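Local atomic coordinates of Ras-3 from Cryphonectria parasitica (Cryphonectria parasitica, PDB entry 4KU4), a protein that belongs to the Ras family of small P-loop proteins and holds guanosine-5'-diphosphate together with a magnesium ion. Residues T28-H37 with Y43-R53. Numbering follows the deposited sequence.
Sequences TSLTVNLTKH and YDPTLEDSYRR. With MG (magnesium ion), chain D; MG (magnesium ion), chain E; GDP (guanosine-5'-diphosphate), chain C.
His-37 carries CG anti to the backbone N (chi1 -164°), as Tyr-43 does likewise, and these torsions bring their rings face to face where the first helix of this Ras fold gives way to the loop leading to edge strand 50-57. Centroids 4.0 Å apart and planes inclined by 25° identify a stack, with His-37 CE1 over the centre of the tyrosine ring. Tyr-43 is tied at its far end by its hydroxyl, OH giving a 2.8 Å hydrogen bond to Asp-49 OD1 on the syn side of the carboxylate; the other oxygen, OD2, binds the second magnesium ion. Tyr-51 completes the aromatic cluster: His-37 CD2 meets its edge, Asp-49 CB lies over one face, and Thr-31 CG2 comes within 3.3 Å of Tyr-51 CD2. Val-32 CG2 touches both tyrosines, 4.2 Å from Tyr-43 CD2 at the edge of that ring.

At the helix's beginning, Thr-28 divides its branches. CG2 packs on Tyr-43 O, while OG1 binds the first magnesium ion and also hydrogen-bonds to Asp-68. GDP O1B and four waters complete that octahedral shell; one of these waters donates to Glu-48 OE2, and another lies 2.6 Å from Asp-44 OD1, within hydrogen-bonding distance, so Asp-44 and Glu-48 meet this first magnesium ion through its waters, not directly.

Beyond the cluster, a Schellman motif at Lys-36 closes the helix. Arg-53 NH2, salt-bridged to Glu-183 of helix 182-196, donates to Leu-34 O at 3.0 Å, and the 135° N-H...O angle makes this bond distinctly bent, with the oxygen tilted out of the guanidinium plane.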
loop_
_atom_site.group_PDB
_atom_site.type_symbol
_atom_site.label_atom_id
_atom_site.label_comp_id
_atom_site.label_asym_id
_atom_site.label_seq_id
_atom_site.Cartn_x
_atom_site.Cartn_y
_atom_site.Cartn_z
ATOM N N THR A 28 -5.006 -7.043 -4.373
ATOM C CA THR A 28 -6.408 -6.941 -4.763
ATOM C C THR A 28 -7.364 -7.087 -3.580
ATOM O O THR A 28 -8.314 -6.306 -3.444
ATOM C CB THR A 28 -6.766 -7.994 -5.822
ATOM O OG1 THR A 28 -5.966 -7.783 -6.989
ATOM C CG2 THR A 28 -8.251 -7.863 -6.199
ATOM N N SER A 29 -7.100 -8.079 -2.732
ATOM C CA SER A 29 -7.924 -8.354 -1.555
ATOM C C SER A 29 -7.978 -7.144 -0.609
ATOM O O SER A 29 -9.052 -6.768 -0.132
ATOM C CB SER A 29 -7.421 -9.610 -0.822
ATOM O OG SER A 29 -7.577 -10.761 -1.641
ATOM N N LEU A 30 -6.825 -6.522 -0.379
ATOM C CA LEU A 30 -6.752 -5.324 0.455
ATOM C C LEU A 30 -7.598 -4.194 -0.126
ATOM O O LEU A 30 -8.341 -3.533 0.592
ATOM C CB LEU A 30 -5.299 -4.861 0.603
ATOM C CG LEU A 30 -4.424 -5.633 1.585
ATOM C CD1 LEU A 30 -2.959 -5.310 1.327
ATOM C CD2 LEU A 30 -4.795 -5.303 3.019
ATOM N N THR A 31 -7.474 -3.977 -1.434
ATOM C CA THR A 31 -8.144 -2.864 -2.094
ATOM C C THR A 31 -9.658 -3.065 -2.128
ATOM O O THR A 31 -10.415 -2.125 -1.933
ATOM C CB THR A 31 -7.634 -2.671 -3.535
ATOM O OG1 THR A 31 -6.200 -2.604 -3.552
ATOM C CG2 THR A 31 -8.182 -1.388 -4.122
ATOM N N VAL A 32 -10.085 -4.291 -2.404
ATOM C CA VAL A 32 -11.505 -4.643 -2.454
ATOM C C VAL A 32 -12.123 -4.543 -1.053
ATOM O O VAL A 32 -13.240 -4.057 -0.877
ATOM C CB VAL A 32 -11.673 -6.070 -3.049
ATOM C CG1 VAL A 32 -13.076 -6.582 -2.849
ATOM C CG2 VAL A 32 -11.297 -6.071 -4.524
ATOM N N ASN A 33 -11.370 -4.968 -0.050
ATOM C CA ASN A 33 -11.795 -4.800 1.338
ATOM C C ASN A 33 -11.935 -3.330 1.721
ATOM O O ASN A 33 -12.984 -2.911 2.208
ATOM C CB ASN A 33 -10.851 -5.539 2.295
ATOM C CG ASN A 33 -11.309 -5.459 3.747
ATOM O OD1 ASN A 33 -10.895 -4.565 4.505
ATOM N ND2 ASN A 33 -12.167 -6.392 4.145
ATOM N N LEU A 34 -10.880 -2.547 1.490
ATOM C CA LEU A 34 -10.884 -1.140 1.815
ATOM C C LEU A 34 -12.070 -0.404 1.203
ATOM O O LEU A 34 -12.706 0.398 1.872
ATOM C CB LEU A 34 -9.596 -0.480 1.352
ATOM C CG LEU A 34 -9.569 1.035 1.515
ATOM C CD1 LEU A 34 -9.328 1.398 2.984
ATOM C CD2 LEU A 34 -8.497 1.615 0.619
ATOM N N THR A 35 -12.347 -0.675 -0.073
ATOM C CA THR A 35 -13.356 0.073 -0.812
ATOM C C THR A 35 -14.774 -0.466 -0.658
ATOM O O THR A 35 -15.704 0.106 -1.209
ATOM C CB THR A 35 -13.000 0.179 -2.302
ATOM O OG1 THR A 35 -12.962 -1.133 -2.871
ATOM C CG2 THR A 35 -11.658 0.862 -2.479
ATOM N N LYS A 36 -14.937 -1.543 0.102
ATOM C CA LYS A 36 -16.266 -2.078 0.398
ATOM C C LYS A 36 -16.966 -2.519 -0.884
ATOM O O LYS A 36 -18.172 -2.330 -1.053
ATOM C CB LYS A 36 -17.104 -1.047 1.167
ATOM C CG LYS A 36 -16.410 -0.450 2.399
ATOM C CD LYS A 36 -16.706 -1.264 3.657
ATOM C CE LYS A 36 -15.840 -0.805 4.827
ATOM N NZ LYS A 36 -15.957 0.672 5.040
ATOM N N HIS A 37 -16.192 -3.116 -1.785
ATOM C CA HIS A 37 -16.690 -3.601 -3.071
ATOM C C HIS A 37 -17.740 -4.692 -2.821
ATOM O O HIS A 37 -17.677 -5.383 -1.804
ATOM C CB HIS A 37 -15.507 -4.158 -3.877
ATOM C CG HIS A 37 -15.785 -4.348 -5.338
ATOM N ND1 HIS A 37 -16.494 -5.422 -5.828
ATOM C CD2 HIS A 37 -15.432 -3.608 -6.412
ATOM C CE1 HIS A 37 -16.575 -5.329 -7.141
ATOM N NE2 HIS A 37 -15.927 -4.245 -7.525
ATOM N N TYR A 43 -13.977 -10.744 -5.418
ATOM C CA TYR A 43 -13.756 -9.949 -6.626
ATOM C C TYR A 43 -12.288 -9.905 -7.029
ATOM O O TYR A 43 -11.435 -9.478 -6.256
ATOM C CB TYR A 43 -14.322 -8.531 -6.480
ATOM C CG TYR A 43 -14.354 -7.789 -7.799
ATOM C CD1 TYR A 43 -15.339 -8.073 -8.749
ATOM C CD2 TYR A 43 -13.415 -6.800 -8.092
ATOM C CE1 TYR A 43 -15.354 -7.418 -9.962
ATOM C CE2 TYR A 43 -13.440 -6.129 -9.287
ATOM C CZ TYR A 43 -14.411 -6.446 -10.222
ATOM O OH TYR A 43 -14.453 -5.785 -11.423
ATOM N N ASP A 44 -11.990 -10.367 -8.241
ATOM C CA ASP A 44 -10.594 -10.483 -8.679
ATOM C C ASP A 44 -10.476 -10.594 -10.191
ATOM O O ASP A 44 -10.141 -11.664 -10.704
ATOM C CB ASP A 44 -9.926 -11.718 -8.059
ATOM C CG ASP A 44 -8.441 -11.798 -8.375
ATOM O OD1 ASP A 44 -7.855 -10.748 -8.707
ATOM O OD2 ASP A 44 -7.858 -12.902 -8.288
ATOM N N PRO A 45 -10.728 -9.495 -10.911
ATOM C CA PRO A 45 -10.756 -9.592 -12.375
ATOM C C PRO A 45 -9.369 -9.831 -12.974
ATOM O O PRO A 45 -8.355 -9.367 -12.454
ATOM C CB PRO A 45 -11.298 -8.225 -12.809
ATOM C CG PRO A 45 -10.991 -7.317 -11.686
ATOM C CD PRO A 45 -11.093 -8.147 -10.436
ATOM N N THR A 46 -9.336 -10.565 -14.079
ATOM C CA THR A 46 -8.075 -10.904 -14.734
ATOM C C THR A 46 -7.296 -9.638 -15.097
ATOM O O THR A 46 -6.072 -9.575 -14.963
ATOM C CB THR A 46 -8.348 -11.810 -15.949
ATOM O OG1 THR A 46 -8.962 -13.020 -15.478
ATOM C CG2 THR A 46 -7.064 -12.150 -16.694
ATOM N N LEU A 47 -8.017 -8.618 -15.528
ATOM C CA LEU A 47 -7.428 -7.312 -15.751
ATOM C C LEU A 47 -7.737 -6.422 -14.541
ATOM O O LEU A 47 -8.901 -6.190 -14.225
ATOM C CB LEU A 47 -7.988 -6.732 -17.048
ATOM C CG LEU A 47 -8.282 -5.247 -17.166
ATOM C CD1 LEU A 47 -7.207 -4.557 -17.974
ATOM N N GLU A 48 -6.691 -5.966 -13.850
ATOM C CA GLU A 48 -6.847 -5.169 -12.625
ATOM C C GLU A 48 -7.655 -3.902 -12.801
ATOM O O GLU A 48 -7.624 -3.274 -13.854
ATOM C CB GLU A 48 -5.485 -4.773 -12.054
ATOM C CG GLU A 48 -4.773 -5.894 -11.359
ATOM C CD GLU A 48 -4.159 -6.873 -12.324
ATOM O OE1 GLU A 48 -3.834 -6.468 -13.477
ATOM O OE2 GLU A 48 -4.008 -8.049 -11.926
ATOM N N ASP A 49 -8.357 -3.510 -11.743
ATOM C CA ASP A 49 -9.148 -2.289 -11.786
ATOM C C ASP A 49 -8.507 -1.199 -10.952
ATOM O O ASP A 49 -7.568 -1.450 -10.192
ATOM C CB ASP A 49 -10.542 -2.512 -11.162
ATOM C CG ASP A 49 -11.432 -3.432 -11.994
ATOM O OD1 ASP A 49 -12.584 -3.668 -11.567
ATOM O OD2 ASP A 49 -10.998 -3.925 -13.061
ATOM N N SER A 50 -8.994 0.025 -11.152
ATOM C CA SER A 50 -8.655 1.139 -10.286
ATOM C C SER A 50 -9.878 1.146 -9.370
ATOM O O SER A 50 -10.997 0.900 -9.832
ATOM C CB SER A 50 -8.541 2.444 -11.049
ATOM O OG SER A 50 -8.798 3.552 -10.211
ATOM N N TYR A 51 -9.676 1.411 -8.086
ATOM C CA TYR A 51 -10.768 1.372 -7.108
ATOM C C TYR A 51 -10.876 2.698 -6.378
ATOM O O TYR A 51 -9.906 3.444 -6.295
ATOM C CB TYR A 51 -10.534 0.247 -6.090
ATOM C CG TYR A 51 -10.562 -1.143 -6.664
ATOM C CD1 TYR A 51 -11.745 -1.868 -6.712
ATOM C CD2 TYR A 51 -9.399 -1.738 -7.154
ATOM C CE1 TYR A 51 -11.784 -3.143 -7.238
ATOM C CE2 TYR A 51 -9.426 -3.016 -7.685
ATOM C CZ TYR A 51 -10.616 -3.713 -7.724
ATOM O OH TYR A 51 -10.652 -4.981 -8.235
ATOM N N ARG A 52 -12.056 2.999 -5.837
ATOM C CA ARG A 52 -12.258 4.262 -5.143
ATOM C C ARG A 52 -12.823 4.057 -3.745
ATOM O O ARG A 52 -13.669 3.183 -3.515
ATOM C CB ARG A 52 -13.213 5.166 -5.932
ATOM C CG ARG A 52 -12.679 5.651 -7.273
ATOM C CD ARG A 52 -13.792 6.248 -8.128
ATOM N NE ARG A 52 -14.885 5.300 -8.323
ATOM C CZ ARG A 52 -14.917 4.325 -9.223
ATOM N NH1 ARG A 52 -13.896 4.117 -10.065
ATOM N NH2 ARG A 52 -15.981 3.538 -9.275
ATOM N N ARG A 53 -12.363 4.884 -2.820
ATOM C CA ARG A 53 -12.944 4.946 -1.482
ATOM C C ARG A 53 -13.203 6.403 -1.103
ATOM O O ARG A 53 -12.274 7.204 -0.977
ATOM C CB ARG A 53 -12.012 4.286 -0.456
ATOM C CG ARG A 53 -12.431 4.510 1.019
ATOM C CD ARG A 53 -13.628 3.658 1.430
ATOM N NE ARG A 53 -14.138 4.048 2.747
ATOM C CZ ARG A 53 -13.760 3.501 3.900
ATOM N NH1 ARG A 53 -14.271 3.942 5.039
ATOM N NH2 ARG A 53 -12.870 2.523 3.926
HETATM MG MG MG D . -4.232 -8.881 -7.757
HETATM MG MG MG E . -11.866 -3.516 -15.068
HETATM P PB GDP C . -2.487 -10.257 -5.173
HETATM O O1B GDP C . -3.527 -9.313 -5.729
HETATM O O2B GDP C . -1.406 -9.455 -4.454
HETATM O O3B GDP C . -1.879 -11.091 -6.283
HETATM O O3A GDP C . -3.204 -11.224 -4.090
HETATM P PA GDP C . -4.788 -11.597 -3.988
HETATM O O1A GDP C . -5.607 -10.462 -3.414
HETATM O O2A GDP C . -5.359 -12.073 -5.301
HETATM O "O5'" GDP C . -4.773 -12.781 -2.909
HETATM C "C5'" GDP C . -4.021 -13.963 -3.196
HETATM C "C4'" GDP C . -4.511 -15.054 -2.259
HETATM O "O4'" GDP C . -4.249 -14.616 -0.941
HETATM C "C3'" GDP C . -6.007 -15.286 -2.346
HETATM O "O3'" GDP C . -6.283 -16.692 -2.209
HETATM C "C2'" GDP C . -6.549 -14.550 -1.145
HETATM O "O2'" GDP C . -7.753 -15.139 -0.655
HETATM C "C1'" GDP C . -5.415 -14.704 -0.151
HETATM N N9 GDP C . -5.336 -13.599 0.825
HETATM C C8 GDP C . -5.185 -12.287 0.556
HETATM N N7 GDP C . -5.126 -11.572 1.704
HETATM C C5 GDP C . -5.227 -12.442 2.724
HETATM C C6 GDP C . -5.243 -12.365 4.193
HETATM O O6 GDP C . -5.135 -11.270 4.768
HETATM N N1 GDP C . -5.362 -13.507 4.886
HETATM C C2 GDP C . -5.484 -14.700 4.303
HETATM N N2 GDP C . -5.613 -15.790 5.097
HETATM N N3 GDP C . -5.483 -14.851 2.955
HETATM C C4 GDP C . -5.364 -13.774 2.143
HETATM O O HOH W 1 -5.421 -10.726 -7.663
HETATM O O HOH W 2 -5.145 -8.655 -9.689
HETATM O O HOH W 3 -2.545 -10.024 -8.605
HETATM O O HOH W 4 -3.082 -7.056 -7.737
HETATM O O HOH W 5 -12.661 -3.783 -17.143
#